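Local structure of staphylococcus aureus CymR (Staphylococcus aureus, 3T8R) at residues 15-20 and 68-73. The protein probably acts as a dimeric, DNA-binding transcriptional regulator of the Rrf2 type that senses oxidation through a thiol and controls stress resistance. Sequence-based numbering, arbitrary orientation.
Sequences TLMISL and YQLRVP
Methyl CD2 of Leu-20 sits over one face of the peptide group joining Tyr-68 to Gln-69, above its oxygen end, 3.4 Å from Tyr-68 O and 3.7 Å from Tyr-68 C. A chi2 of 176° puts CD1 anti to CA and turns CD2 to the strand; leucine's branching thus lets CD2 reach the backbone while CB meets Leu-70. The phenol ring turns away from the helix: Tyr-68 offers Leu-20 CD2 its CB, at 4.2 Å, and is long enough to pack also on Val-49, Ile-58 and Ser-60, its OH making a weak hydrogen bond to Arg-53. In this winged helix-turn-helix fold, strand 67-70 is central in the three-stranded sheet and pairs with 58-60 in the wing hairpin; helix 8-21 and the strand cross at 80° with segment axes 8.2 Å apart. Leu-70 turns its CD1 methyl to the helix, 3.6 Å from Met-17 CE and 3.8 Å from Leu-20 CB. Unbranched and flexible, Met-17 suits its place because it bends at both chi2 and chi3, bringing CE to this methyl, and also packs on Ile-58, Ile-77 and Leu-123. No direct hydrogen bond joins the segments. Instead one water donates to Leu-20 O (2.8 Å), near the C-terminal end of helix 8-21, where carbonyls run out of helical amide partners, and accepts from Leu-70 N (2.9 Å).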
loop_
_atom_site.group_PDB
_atom_site.type_symbol
_atom_site.label_atom_id
_atom_site.label_comp_id
_atom_site.label_asym_id
_atom_site.label_seq_id
_atom_site.Cartn_x
_atom_site.Cartn_y
_atom_site.Cartn_z
ATOM N N THR A 15 12.789 7.157 -10.015
ATOM C CA THR A 15 13.947 8.023 -9.781
ATOM C C THR A 15 14.716 8.346 -11.061
ATOM O O THR A 15 15.093 9.494 -11.287
ATOM C CB THR A 15 14.904 7.435 -8.710
ATOM O OG1 THR A 15 14.187 7.250 -7.480
ATOM C CG2 THR A 15 16.062 8.404 -8.464
ATOM N N LEU A 16 14.952 7.336 -11.893
ATOM C CA LEU A 16 15.572 7.515 -13.204
ATOM C C LEU A 16 14.797 8.566 -14.012
ATOM O O LEU A 16 15.365 9.522 -14.550
ATOM C CB LEU A 16 15.590 6.164 -13.947
ATOM C CG LEU A 16 16.427 5.905 -15.203
ATOM C CD1 LEU A 16 15.643 5.063 -16.207
ATOM C CD2 LEU A 16 16.936 7.170 -15.853
ATOM N N MET A 17 13.486 8.396 -14.070
ATOM C CA MET A 17 12.646 9.255 -14.889
ATOM C C MET A 17 12.608 10.701 -14.382
ATOM O O MET A 17 12.575 11.640 -15.173
ATOM C CB MET A 17 11.246 8.654 -15.008
ATOM C CG MET A 17 11.235 7.320 -15.740
ATOM S SD MET A 17 11.668 7.519 -17.481
ATOM C CE MET A 17 10.241 8.415 -18.075
ATOM N N ILE A 18 12.627 10.882 -13.068
ATOM C CA ILE A 18 12.650 12.225 -12.501
ATOM C C ILE A 18 13.948 12.928 -12.883
ATOM O O ILE A 18 13.943 14.100 -13.254
ATOM C CB ILE A 18 12.457 12.193 -10.965
ATOM C CG1 ILE A 18 11.049 11.699 -10.628
ATOM C CG2 ILE A 18 12.680 13.565 -10.376
ATOM C CD1 ILE A 18 10.869 11.267 -9.175
ATOM N N SER A 19 15.053 12.195 -12.819
ATOM C CA SER A 19 16.354 12.718 -13.236
ATOM C C SER A 19 16.317 13.187 -14.687
ATOM O O SER A 19 16.763 14.285 -15.022
ATOM C CB SER A 19 17.434 11.648 -13.078
ATOM O OG SER A 19 17.934 11.650 -11.755
ATOM N N LEU A 20 15.778 12.346 -15.554
ATOM C CA LEU A 20 15.701 12.697 -16.960
ATOM C C LEU A 20 14.741 13.864 -17.184
ATOM O O LEU A 20 14.975 14.714 -18.051
ATOM C CB LEU A 20 15.285 11.487 -17.806
ATOM C CG LEU A 20 16.267 10.319 -17.905
ATOM C CD1 LEU A 20 15.624 9.198 -18.708
ATOM C CD2 LEU A 20 17.554 10.764 -18.602
ATOM N N TYR A 68 21.056 8.872 -22.017
ATOM C CA TYR A 68 19.608 8.829 -22.196
ATOM C C TYR A 68 18.905 10.170 -22.035
ATOM O O TYR A 68 19.420 11.083 -21.397
ATOM C CB TYR A 68 19.005 7.819 -21.220
ATOM C CG TYR A 68 19.251 6.405 -21.661
ATOM C CD1 TYR A 68 18.357 5.758 -22.502
ATOM C CD2 TYR A 68 20.404 5.725 -21.276
ATOM C CE1 TYR A 68 18.583 4.468 -22.926
ATOM C CE2 TYR A 68 20.636 4.424 -21.707
ATOM C CZ TYR A 68 19.721 3.807 -22.526
ATOM O OH TYR A 68 19.929 2.515 -22.955
ATOM N N GLN A 69 17.710 10.261 -22.617
ATOM C CA GLN A 69 16.873 11.440 -22.485
ATOM C C GLN A 69 15.409 11.013 -22.574
ATOM O O GLN A 69 15.095 9.949 -23.098
ATOM C CB GLN A 69 17.206 12.466 -23.572
ATOM C CG GLN A 69 16.756 12.054 -24.959
ATOM C CD GLN A 69 17.240 12.996 -26.056
ATOM O OE1 GLN A 69 17.929 13.980 -25.790
ATOM N NE2 GLN A 69 16.881 12.687 -27.296
ATOM N N LEU A 70 14.515 11.826 -22.030
ATOM C CA LEU A 70 13.098 11.606 -22.244
ATOM C C LEU A 70 12.790 11.658 -23.736
ATOM O O LEU A 70 13.328 12.488 -24.455
ATOM C CB LEU A 70 12.325 12.713 -21.553
ATOM C CG LEU A 70 11.380 12.384 -20.409
ATOM C CD1 LEU A 70 11.926 11.325 -19.466
ATOM C CD2 LEU A 70 11.077 13.677 -19.700
ATOM N N ARG A 71 11.925 10.768 -24.198
ATOM C CA ARG A 71 11.470 10.804 -25.571
ATOM C C ARG A 71 10.084 11.439 -25.656
ATOM O O ARG A 71 9.693 11.982 -26.698
ATOM C CB ARG A 71 11.437 9.389 -26.139
ATOM C CG ARG A 71 10.779 9.332 -27.480
ATOM C CD ARG A 71 10.711 7.938 -28.052
ATOM N NE ARG A 71 9.931 8.008 -29.278
ATOM C CZ ARG A 71 8.604 7.943 -29.309
ATOM N NH1 ARG A 71 7.926 7.776 -28.182
ATOM N NH2 ARG A 71 7.954 8.038 -30.466
ATOM N N VAL A 72 9.351 11.354 -24.549
ATOM C CA VAL A 72 8.030 11.925 -24.411
ATOM C C VAL A 72 8.106 12.965 -23.301
ATOM O O VAL A 72 8.786 12.745 -22.294
ATOM C CB VAL A 72 7.022 10.812 -24.052
ATOM C CG1 VAL A 72 5.792 11.368 -23.355
ATOM C CG2 VAL A 72 6.654 10.029 -25.327
ATOM N N PRO A 73 7.424 14.106 -23.479
ATOM C CA PRO A 73 7.486 15.172 -22.469
ATOM C C PRO A 73 6.972 14.737 -21.104
ATOM O O PRO A 73 6.044 13.933 -21.007
ATOM C CB PRO A 73 6.611 16.291 -23.056
ATOM C CG PRO A 73 5.893 15.689 -24.221
ATOM C CD PRO A 73 6.656 14.501 -24.673
HETATM O O HOH W 1 15.633 14.184 -20.717
#